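Putative uncharacterized protein (PDB 3V68) is a DUF2666-family protein of Pyrococcus furiosus whose cellular role is not established but which probably binds double-stranded DNA. Local coordinates at residues K51-L57 / I82-E88; L70-I74 / M229-L235; G46-K51 / P159-A164; A168-E172 / D238-K242. All coordinates share one frame; numbering follows the deposited sequence.

Interaction 1 of 4, residues K51-L57 / I82-E88; sequences KIDVNGL and IGRLVME
Ile52 and Val86 face each other across a single beta bridge between two loop segments, their backbones held by two hydrogen bonds. Met87 N gives its hydrogen to Lys51 O (2.8 Å), and Asp53 N donates almost straight to Leu85 O, with an angle of 175° at the hydrogen. The two bonds flank the bridged pair, and Ile52 CG1 meets Val86 CG2 beside them.

The tight part lies where Leu85 enters the first turn of the helix that starts at Val54. Its CD1 comes within 3.6 Å of Leu57 CA, while CD2 lies near Gly56 CA and Asp53 OD2. Gly56, having no side chain, lets that second methyl lie close against its CA. Asp53 is the N-cap of the helix: with CG anti to the backbone N (chi1 -179°), its OD1 accepts from Gly56 N at 3.1 Å, a donor that stands well above the carboxylate plane. Deeper in, Leu57 CD1 meets Ile82 CG1 at 4.1 Å.

The other end is looser and more open. Met87, an exposed residue, bends at chi2 and chi3 and lays its flexible thioether along the backbone of 51-53, with CE 3.6 Å from Ile52 N. Lys51 also folds back, through turns at chi2 and chi3, and its NZ bonds Met87 O and makes a salt bridge with Glu88 OE1, each at 2.9 Å. A third partner, Tyr247 OH, steadies the ammonium group.

Helix 91-110 packs against the bridge, its Leu97 touching Lys51 and Val86 and its Ala101 meeting Ile82, so the contact joins the start of helix 54-58 to the chain leaving helix 76-83.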
# COMPACT_ATOMS: atom_id res chain seq x y z
N LYS A 51 -3.48 -8.23 -16.03
CA LYS A 51 -4.83 -8.54 -15.54
C LYS A 51 -5.74 -7.33 -15.34
O LYS A 51 -6.96 -7.47 -15.27
CB LYS A 51 -4.75 -9.32 -14.21
CG LYS A 51 -4.00 -10.66 -14.28
CD LYS A 51 -4.55 -11.59 -15.35
CE LYS A 51 -6.02 -11.90 -15.15
NZ LYS A 51 -6.48 -12.96 -16.09
N ILE A 52 -5.14 -6.14 -15.26
CA ILE A 52 -5.89 -4.91 -15.01
C ILE A 52 -5.42 -3.83 -15.99
O ILE A 52 -4.22 -3.63 -16.18
CB ILE A 52 -5.72 -4.40 -13.54
CG1 ILE A 52 -6.25 -5.44 -12.54
CG2 ILE A 52 -6.41 -3.04 -13.32
CD1 ILE A 52 -5.74 -5.25 -11.10
N ASP A 53 -6.38 -3.16 -16.64
CA ASP A 53 -6.07 -2.03 -17.50
C ASP A 53 -5.78 -0.83 -16.61
O ASP A 53 -6.68 -0.07 -16.27
CB ASP A 53 -7.26 -1.75 -18.44
CG ASP A 53 -7.01 -0.58 -19.39
OD1 ASP A 53 -5.98 0.12 -19.28
OD2 ASP A 53 -7.87 -0.36 -20.27
N VAL A 54 -4.51 -0.68 -16.23
CA VAL A 54 -4.12 0.34 -15.24
C VAL A 54 -4.26 1.77 -15.77
O VAL A 54 -4.68 2.66 -15.03
CB VAL A 54 -2.71 0.08 -14.68
CG1 VAL A 54 -2.29 1.19 -13.71
CG2 VAL A 54 -2.68 -1.27 -13.97
N ASN A 55 -3.94 1.98 -17.04
CA ASN A 55 -4.14 3.29 -17.66
C ASN A 55 -5.60 3.73 -17.55
O ASN A 55 -5.88 4.86 -17.15
CB ASN A 55 -3.67 3.30 -19.11
CG ASN A 55 -2.16 3.22 -19.24
OD1 ASN A 55 -1.62 2.32 -19.88
ND2 ASN A 55 -1.46 4.17 -18.62
N GLY A 56 -6.52 2.82 -17.87
CA GLY A 56 -7.94 3.07 -17.72
C GLY A 56 -8.34 3.30 -16.28
O GLY A 56 -9.14 4.20 -15.98
N LEU A 57 -7.78 2.50 -15.38
CA LEU A 57 -8.09 2.59 -13.95
C LEU A 57 -7.76 3.96 -13.37
O LEU A 57 -8.59 4.59 -12.71
CB LEU A 57 -7.36 1.49 -13.17
CG LEU A 57 -7.56 1.45 -11.65
CD1 LEU A 57 -9.00 1.10 -11.27
CD2 LEU A 57 -6.58 0.47 -11.03
N ILE A 82 -14.59 -0.22 -12.39
CA ILE A 82 -13.39 -1.00 -12.08
C ILE A 82 -13.48 -2.41 -12.67
O ILE A 82 -12.51 -2.90 -13.26
CB ILE A 82 -13.12 -1.04 -10.55
CG1 ILE A 82 -12.82 0.36 -10.03
CG2 ILE A 82 -11.97 -1.99 -10.23
CD1 ILE A 82 -12.82 0.48 -8.51
N GLY A 83 -14.64 -3.05 -12.51
CA GLY A 83 -14.87 -4.39 -13.03
C GLY A 83 -14.61 -4.48 -14.52
O GLY A 83 -14.04 -5.46 -15.00
N ARG A 84 -15.01 -3.44 -15.24
CA ARG A 84 -14.81 -3.39 -16.70
C ARG A 84 -13.35 -3.30 -17.11
O ARG A 84 -13.01 -3.55 -18.27
CB ARG A 84 -15.62 -2.24 -17.29
CG ARG A 84 -17.08 -2.60 -17.38
CD ARG A 84 -17.96 -1.47 -17.80
NE ARG A 84 -19.29 -2.00 -18.09
CZ ARG A 84 -20.40 -1.28 -18.14
NH1 ARG A 84 -20.38 0.02 -17.92
NH2 ARG A 84 -21.55 -1.88 -18.42
N LEU A 85 -12.48 -2.95 -16.17
CA LEU A 85 -11.06 -2.80 -16.44
C LEU A 85 -10.26 -4.04 -16.03
O LEU A 85 -9.04 -4.06 -16.18
CB LEU A 85 -10.53 -1.54 -15.75
CG LEU A 85 -11.13 -0.22 -16.23
CD1 LEU A 85 -10.95 0.86 -15.19
CD2 LEU A 85 -10.54 0.23 -17.57
N VAL A 86 -10.95 -5.05 -15.52
CA VAL A 86 -10.32 -6.29 -15.08
C VAL A 86 -10.48 -7.38 -16.13
O VAL A 86 -11.61 -7.77 -16.47
CB VAL A 86 -10.87 -6.77 -13.71
CG1 VAL A 86 -10.34 -8.15 -13.35
CG2 VAL A 86 -10.51 -5.77 -12.61
N MET A 87 -9.36 -7.87 -16.64
CA MET A 87 -9.35 -8.89 -17.69
C MET A 87 -9.41 -10.29 -17.08
O MET A 87 -8.42 -11.02 -17.05
CB MET A 87 -8.11 -8.74 -18.58
CG MET A 87 -8.10 -7.48 -19.43
SD MET A 87 -7.41 -6.03 -18.60
CE MET A 87 -5.66 -6.29 -18.80
N GLU A 88 -10.60 -10.65 -16.59
CA GLU A 88 -10.82 -11.95 -15.98
C GLU A 88 -12.28 -12.34 -16.14
O GLU A 88 -13.17 -11.51 -15.94
CB GLU A 88 -10.42 -11.93 -14.49
CG GLU A 88 -10.59 -13.27 -13.76
CD GLU A 88 -9.84 -14.41 -14.44
OE1 GLU A 88 -8.62 -14.30 -14.63
OE2 GLU A 88 -10.50 -15.42 -14.78

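Interaction 2 of 4, residues L70-I74 / M229-L235; sequences LKALI and MLSKLGL
A Schellman motif closes helix 219-231, and its leucines pack against the last turn of helix 66-73. Gly234, with positive phi, turns the chain out of the helix. The closing bonds run from Leu235 N to Leu230 O and from Gly234 N to Ser231 O, both at 3.0 Å. Leu233 N is a further donor to Leu230 O, reaching it from the opposite face of its carbonyl plane to Leu235 N. This reversal presents Leu233 and Leu235 to the other helix.

Leu70 lies across both of them. Its CD2 touches Leu230 CD2 at 3.5 Å, the two side chains crossing at about a right angle, and meets Leu235 CD1 at 3.8 Å; nearer its backbone, Leu70 CB rests on Leu233 CD2. Ile74 has CG1 between its backbone N and carbonyl carbon (chi1 65°), which leaves CG2 to reach Leu235 CG at 3.8 Å and Leu233 CB at 4.0 Å. Leu73 adds CB against Leu235 CD2 (3.9 Å). Branched aliphatic side chains suit this largely buried seam, since they fill it without polar groups.

Helix 91-110 borders the contact through Leu110, which meets Leu70, Leu73 and Leu230, while helix 202-213 adds Val209 against Leu70 and Ile208 against Met229.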
# COMPACT_ATOMS: atom_id res chain seq x y z
N LEU A 70 -14.97 9.94 -1.31
CA LEU A 70 -15.21 8.71 -0.55
C LEU A 70 -16.53 8.04 -0.95
O LEU A 70 -16.57 6.83 -1.16
CB LEU A 70 -15.16 8.98 0.96
CG LEU A 70 -13.80 9.41 1.53
CD1 LEU A 70 -13.92 9.75 3.00
CD2 LEU A 70 -12.75 8.33 1.32
N LYS A 71 -17.59 8.84 -1.07
CA LYS A 71 -18.88 8.32 -1.54
C LYS A 71 -18.75 7.72 -2.94
O LYS A 71 -19.32 6.66 -3.22
CB LYS A 71 -19.94 9.42 -1.50
CG LYS A 71 -21.36 8.96 -1.88
CD LYS A 71 -22.08 8.29 -0.72
CE LYS A 71 -23.51 7.89 -1.09
NZ LYS A 71 -24.37 9.06 -1.46
N ALA A 72 -17.98 8.36 -3.81
CA ALA A 72 -17.77 7.85 -5.16
C ALA A 72 -17.01 6.52 -5.14
O ALA A 72 -17.37 5.59 -5.84
CB ALA A 72 -17.03 8.87 -6.02
N LEU A 73 -15.98 6.43 -4.30
CA LEU A 73 -15.14 5.23 -4.25
C LEU A 73 -15.88 3.97 -3.79
O LEU A 73 -15.51 2.86 -4.17
CB LEU A 73 -13.90 5.48 -3.39
CG LEU A 73 -12.79 6.33 -4.02
CD1 LEU A 73 -11.82 6.81 -2.95
CD2 LEU A 73 -12.03 5.58 -5.12
N ILE A 74 -16.92 4.15 -2.98
CA ILE A 74 -17.71 3.02 -2.48
C ILE A 74 -18.97 2.76 -3.32
O ILE A 74 -19.72 1.82 -3.04
CB ILE A 74 -18.11 3.20 -0.98
CG1 ILE A 74 -19.05 4.40 -0.79
CG2 ILE A 74 -16.87 3.33 -0.09
CD1 ILE A 74 -19.73 4.44 0.57
N MET A 229 -10.11 4.77 9.54
CA MET A 229 -11.29 5.50 9.07
C MET A 229 -11.78 4.94 7.73
O MET A 229 -12.97 4.65 7.56
CB MET A 229 -10.99 7.00 8.94
CG MET A 229 -12.17 7.85 8.47
SD MET A 229 -12.32 7.96 6.67
CE MET A 229 -11.02 9.11 6.28
N LEU A 230 -10.85 4.75 6.80
CA LEU A 230 -11.17 4.17 5.49
C LEU A 230 -11.71 2.74 5.57
O LEU A 230 -12.59 2.37 4.80
CB LEU A 230 -9.95 4.24 4.57
CG LEU A 230 -9.52 5.66 4.16
CD1 LEU A 230 -8.19 5.60 3.46
CD2 LEU A 230 -10.57 6.37 3.31
N SER A 231 -11.20 1.95 6.52
CA SER A 231 -11.65 0.57 6.68
C SER A 231 -13.15 0.48 7.00
O SER A 231 -13.81 -0.50 6.64
CB SER A 231 -10.83 -0.16 7.74
OG SER A 231 -11.31 0.10 9.04
N LYS A 232 -13.68 1.50 7.67
CA LYS A 232 -15.09 1.52 8.04
C LYS A 232 -16.00 1.70 6.83
O LYS A 232 -17.19 1.41 6.88
CB LYS A 232 -15.38 2.61 9.09
CG LYS A 232 -14.61 2.46 10.40
CD LYS A 232 -14.80 1.09 11.04
CE LYS A 232 -14.14 1.02 12.41
NZ LYS A 232 -13.99 -0.39 12.88
N LEU A 233 -15.42 2.20 5.74
CA LEU A 233 -16.11 2.34 4.46
C LEU A 233 -15.82 1.16 3.52
O LEU A 233 -16.33 1.11 2.40
CB LEU A 233 -15.71 3.64 3.77
CG LEU A 233 -16.34 4.97 4.21
CD1 LEU A 233 -15.83 5.41 5.58
CD2 LEU A 233 -16.05 6.04 3.17
N GLY A 234 -15.00 0.22 3.99
CA GLY A 234 -14.57 -0.92 3.18
C GLY A 234 -13.51 -0.54 2.17
O GLY A 234 -13.33 -1.22 1.16
N LEU A 235 -12.81 0.56 2.44
CA LEU A 235 -11.76 1.03 1.54
C LEU A 235 -10.38 0.68 2.06
O LEU A 235 -10.14 0.66 3.27
CB LEU A 235 -11.88 2.55 1.35
CG LEU A 235 -13.12 3.07 0.62
CD1 LEU A 235 -13.19 4.59 0.69
CD2 LEU A 235 -13.19 2.60 -0.84

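Interaction 3 of 4, residues G46-K51 / P159-A164; sequences GYLGEK and PLLDIA
Glu50 and Leu160 meet at the start of helix 160-181, where the glutamate carboxylate takes up two backbone N-H groups of the first turn. Leu160 N donates to Glu50 OE2 and Leu161 N to Glu50 OE1, both at 3.0 Å. The first donor comes on the syn side, 30° out of the carboxylate plane; the second comes from above that plane. Pro159, at the N-cap position, has no side-chain acceptor; Glu50, from a loop far away in the sequence, supplies two. An extended glutamate chain spans the distance, and its negative charge would be expected to interact favourably with the positive end of the helix dipole.

The aromatic contact belongs to Tyr47. Ile163 CG2 sits over one face of the ring, 3.6 Å from its centroid and 11° off the normal, a CH-pi contact. This methyl is anti to the backbone N of Ile163; the other branch, extended through CG1, carries CD1 to within 3.6 Å of Tyr47 CE1. Leu160 CG approaches Tyr47 CD1 obliquely at 3.7 Å. The phenol's OH hydrogen-bonds His12 ND1, which fixes the polar end of a largely buried ring.

Aliphatic packing completes the contact. Leu48 CD2 lies 3.7 Å from Ala164 CB and 3.8 Å from Leu161 CD1, the small alanine letting the loop come close to the helix. Leu161 CD2 also touches the aliphatic part of Lys51 at CG.

Around these residues, helix 241-248 packs on Leu161 through Leu244, Tyr247 and Leu248, helix 91-110 meets Leu48 through Val100 and Val104, and Met152 of strand 146-153 touches Ile163.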
# COMPACT_ATOMS: atom_id res chain seq x y z
N GLY A 46 2.28 -0.60 -12.09
CA GLY A 46 3.04 -0.94 -13.30
C GLY A 46 3.25 -2.43 -13.52
O GLY A 46 3.72 -2.85 -14.59
N TYR A 47 2.91 -3.24 -12.52
CA TYR A 47 3.06 -4.69 -12.59
C TYR A 47 1.72 -5.42 -12.63
O TYR A 47 1.68 -6.65 -12.53
CB TYR A 47 3.91 -5.19 -11.41
CG TYR A 47 5.37 -4.80 -11.53
CD1 TYR A 47 6.23 -5.51 -12.36
CD2 TYR A 47 5.87 -3.72 -10.82
CE1 TYR A 47 7.56 -5.15 -12.49
CE2 TYR A 47 7.20 -3.35 -10.93
CZ TYR A 47 8.04 -4.07 -11.77
OH TYR A 47 9.36 -3.70 -11.87
N LEU A 48 0.63 -4.67 -12.79
CA LEU A 48 -0.71 -5.25 -12.79
C LEU A 48 -1.32 -5.37 -14.19
O LEU A 48 -2.43 -5.89 -14.34
CB LEU A 48 -1.65 -4.44 -11.89
CG LEU A 48 -1.35 -4.42 -10.38
CD1 LEU A 48 -2.28 -3.43 -9.69
CD2 LEU A 48 -1.48 -5.80 -9.75
N GLY A 49 -0.57 -4.92 -15.20
CA GLY A 49 -1.08 -4.78 -16.57
C GLY A 49 -1.53 -6.02 -17.31
O GLY A 49 -2.29 -5.92 -18.28
N GLU A 50 -1.08 -7.20 -16.85
CA GLU A 50 -1.51 -8.47 -17.44
C GLU A 50 -2.99 -8.75 -17.15
O GLU A 50 -3.67 -9.41 -17.94
CB GLU A 50 -0.65 -9.64 -16.92
CG GLU A 50 0.85 -9.55 -17.27
CD GLU A 50 1.75 -10.33 -16.31
OE1 GLU A 50 1.36 -10.59 -15.14
OE2 GLU A 50 2.89 -10.68 -16.71
N LYS A 51 -3.48 -8.23 -16.03
CA LYS A 51 -4.83 -8.54 -15.54
C LYS A 51 -5.74 -7.33 -15.34
O LYS A 51 -6.96 -7.47 -15.27
CB LYS A 51 -4.75 -9.32 -14.21
CG LYS A 51 -4.00 -10.66 -14.28
CD LYS A 51 -4.55 -11.59 -15.35
CE LYS A 51 -6.02 -11.90 -15.15
NZ LYS A 51 -6.48 -12.96 -16.09
N PRO A 159 6.31 -13.68 -14.17
CA PRO A 159 5.03 -13.00 -14.31
C PRO A 159 5.06 -11.65 -13.60
O PRO A 159 5.51 -11.57 -12.45
CB PRO A 159 4.05 -13.94 -13.60
CG PRO A 159 4.74 -15.26 -13.55
CD PRO A 159 6.19 -14.95 -13.44
N LEU A 160 4.61 -10.60 -14.29
CA LEU A 160 4.57 -9.26 -13.71
C LEU A 160 3.71 -9.23 -12.46
O LEU A 160 4.06 -8.56 -11.49
CB LEU A 160 4.07 -8.24 -14.73
CG LEU A 160 5.09 -7.31 -15.40
CD1 LEU A 160 6.43 -7.99 -15.69
CD2 LEU A 160 4.52 -6.68 -16.66
N LEU A 161 2.61 -9.97 -12.48
CA LEU A 161 1.71 -10.04 -11.34
C LEU A 161 2.38 -10.62 -10.09
O LEU A 161 1.98 -10.31 -8.97
CB LEU A 161 0.45 -10.86 -11.68
CG LEU A 161 -0.79 -10.51 -10.86
CD1 LEU A 161 -1.41 -9.21 -11.34
CD2 LEU A 161 -1.81 -11.63 -10.92
N ASP A 162 3.41 -11.44 -10.29
CA ASP A 162 4.14 -12.00 -9.16
C ASP A 162 5.05 -10.96 -8.51
O ASP A 162 5.23 -10.96 -7.29
CB ASP A 162 4.94 -13.23 -9.55
CG ASP A 162 5.39 -14.02 -8.34
OD1 ASP A 162 4.60 -14.08 -7.37
OD2 ASP A 162 6.51 -14.56 -8.36
N ILE A 163 5.62 -10.09 -9.34
CA ILE A 163 6.37 -8.94 -8.84
C ILE A 163 5.43 -8.03 -8.06
O ILE A 163 5.76 -7.58 -6.96
CB ILE A 163 7.09 -8.18 -9.98
CG1 ILE A 163 8.02 -9.13 -10.75
CG2 ILE A 163 7.87 -7.00 -9.43
CD1 ILE A 163 8.54 -8.57 -12.05
N ALA A 164 4.24 -7.79 -8.61
CA ALA A 164 3.20 -7.03 -7.91
C ALA A 164 2.90 -7.63 -6.54
O ALA A 164 2.77 -6.90 -5.56
CB ALA A 164 1.93 -6.96 -8.74

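Interaction 4 of 4, residues A168-E172 / D238-K242; sequences ASINE and DVPSK
Glu172 and Ser241 are joined by a pair of hydrogen bonds that use both carboxylate oxygens. Ser241 OG donates to Glu172 OE1 over a short 2.6 Å, on the syn side and close to the carboxylate plane. Ser241 N donates to Glu172 OE2 at 2.9 Å, nearly straight at 169° but from above that plane. The serine OG lies between its backbone N and carbonyl carbon (chi1 71°), which sets hydroxyl and N-H side by side for one carboxylate, while the extended glutamate chain carries that group across from its helix.

Water strengthens the same grip. Water 3 donates to Glu172 OE2 at 2.7 Å and accepts from Lys242 N, so the carboxylate is linked directly or through water to two successive N-H groups at the start of helix 241-248. Water 2 accepts from Val239 N and gives only a weak bond to Asn171 OD1.

The charged neighbour here is Asp238, whose OD1 lies 3.1 Å from Asn171 OD1; both are acceptors, with their planes 61° apart, and do not bond each other. Arg107 and Arg227 take the aspartate oxygens in salt bridges, which would offset the closeness.

Apolar contact centres on Ala168, whose CB touches Val239 CG1 at 3.9 Å and Ser241 CB at 3.8 Å. Small residues suit this spot, since the alpha carbons of Ala168 and Ser241 are only 5.0 Å apart. Val239 also packs on Val100 and Val104 of helix 91-110.

In this helix-to-helix junction a single carboxylate holds Ser241 N and OG, and Lys242 N through water 3, joining the long helix 160-181 to the beginning of the closing helix 241-248.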
# COMPACT_ATOMS: atom_id res chain seq x y z
N ALA A 168 3.55 -5.89 -2.95
CA ALA A 168 2.43 -5.74 -2.02
C ALA A 168 2.74 -6.36 -0.65
O ALA A 168 2.40 -5.79 0.39
CB ALA A 168 1.15 -6.34 -2.61
N SER A 169 3.40 -7.52 -0.67
CA SER A 169 3.81 -8.22 0.55
C SER A 169 4.84 -7.40 1.34
O SER A 169 4.76 -7.32 2.56
CB SER A 169 4.38 -9.60 0.22
OG SER A 169 4.58 -10.36 1.40
N ILE A 170 5.79 -6.79 0.63
CA ILE A 170 6.78 -5.92 1.26
C ILE A 170 6.09 -4.70 1.88
O ILE A 170 6.41 -4.31 3.01
CB ILE A 170 7.87 -5.49 0.26
CG1 ILE A 170 8.76 -6.69 -0.07
CG2 ILE A 170 8.71 -4.33 0.82
CD1 ILE A 170 9.62 -6.51 -1.31
N ASN A 171 5.12 -4.13 1.17
CA ASN A 171 4.36 -3.01 1.70
C ASN A 171 3.66 -3.40 3.00
O ASN A 171 3.65 -2.64 3.96
CB ASN A 171 3.35 -2.51 0.67
CG ASN A 171 2.58 -1.30 1.16
OD1 ASN A 171 1.34 -1.32 1.24
ND2 ASN A 171 3.30 -0.24 1.47
N GLU A 172 3.07 -4.60 3.02
CA GLU A 172 2.39 -5.09 4.21
C GLU A 172 3.33 -5.21 5.40
O GLU A 172 2.96 -4.84 6.51
CB GLU A 172 1.68 -6.41 3.91
CG GLU A 172 0.42 -6.21 3.10
CD GLU A 172 -0.07 -7.47 2.41
OE1 GLU A 172 0.70 -8.45 2.33
OE2 GLU A 172 -1.23 -7.45 1.93
N ASP A 238 -3.65 -0.01 0.94
CA ASP A 238 -2.56 -0.98 0.80
C ASP A 238 -3.09 -2.18 0.03
O ASP A 238 -4.07 -2.80 0.44
CB ASP A 238 -2.01 -1.39 2.19
CG ASP A 238 -1.51 -0.19 3.01
OD1 ASP A 238 -0.77 0.65 2.45
OD2 ASP A 238 -1.85 -0.10 4.22
N VAL A 239 -2.46 -2.50 -1.10
CA VAL A 239 -2.86 -3.63 -1.95
C VAL A 239 -2.77 -4.95 -1.17
O VAL A 239 -1.72 -5.27 -0.61
CB VAL A 239 -2.00 -3.73 -3.24
CG1 VAL A 239 -2.27 -5.04 -3.99
CG2 VAL A 239 -2.26 -2.52 -4.15
N PRO A 240 -3.88 -5.72 -1.11
CA PRO A 240 -3.84 -7.00 -0.39
C PRO A 240 -3.07 -8.07 -1.18
O PRO A 240 -3.56 -8.56 -2.21
CB PRO A 240 -5.32 -7.35 -0.22
CG PRO A 240 -6.00 -6.69 -1.36
CD PRO A 240 -5.23 -5.42 -1.63
N SER A 241 -1.88 -8.41 -0.71
CA SER A 241 -1.02 -9.36 -1.42
C SER A 241 -1.69 -10.72 -1.54
O SER A 241 -1.49 -11.42 -2.53
CB SER A 241 0.34 -9.50 -0.74
OG SER A 241 0.22 -10.20 0.49
N LYS A 242 -2.48 -11.09 -0.54
CA LYS A 242 -3.15 -12.39 -0.53
C LYS A 242 -4.08 -12.58 -1.74
O LYS A 242 -4.22 -13.69 -2.24
CB LYS A 242 -3.88 -12.66 0.80
CG LYS A 242 -5.11 -11.81 1.11
CD LYS A 242 -5.74 -12.27 2.41
CE LYS A 242 -7.12 -11.68 2.63
NZ LYS A 242 -7.79 -12.28 3.82
O HOH W 1 0.30 -3.83 0.40
O HOH W 2 -0.20 -0.67 -1.78
O HOH W 3 -2.64 -9.77 2.14

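Interactions 2 and 3 join the two DUF2666 sequence ranges, whereas interaction 1 stays within the first and interaction 4 within the second. Interactions 1 and 3 are neighbours, with centres 12 Å apart; they share Lys51 and touch through Met87 and Val54. Interactions 3 and 4 both use helix 160-181 and lie 13 Å apart. Interaction 2 stands farther off, about 25 Å between centres from interaction 3. Along the chain, interaction 1 falls between the two halves of interaction 3, while interaction 2 spans from the first range to the second and alternates with the other three. Helix 91-110 touches all four contacts, consistent with the two sequence ranges packing together as one body.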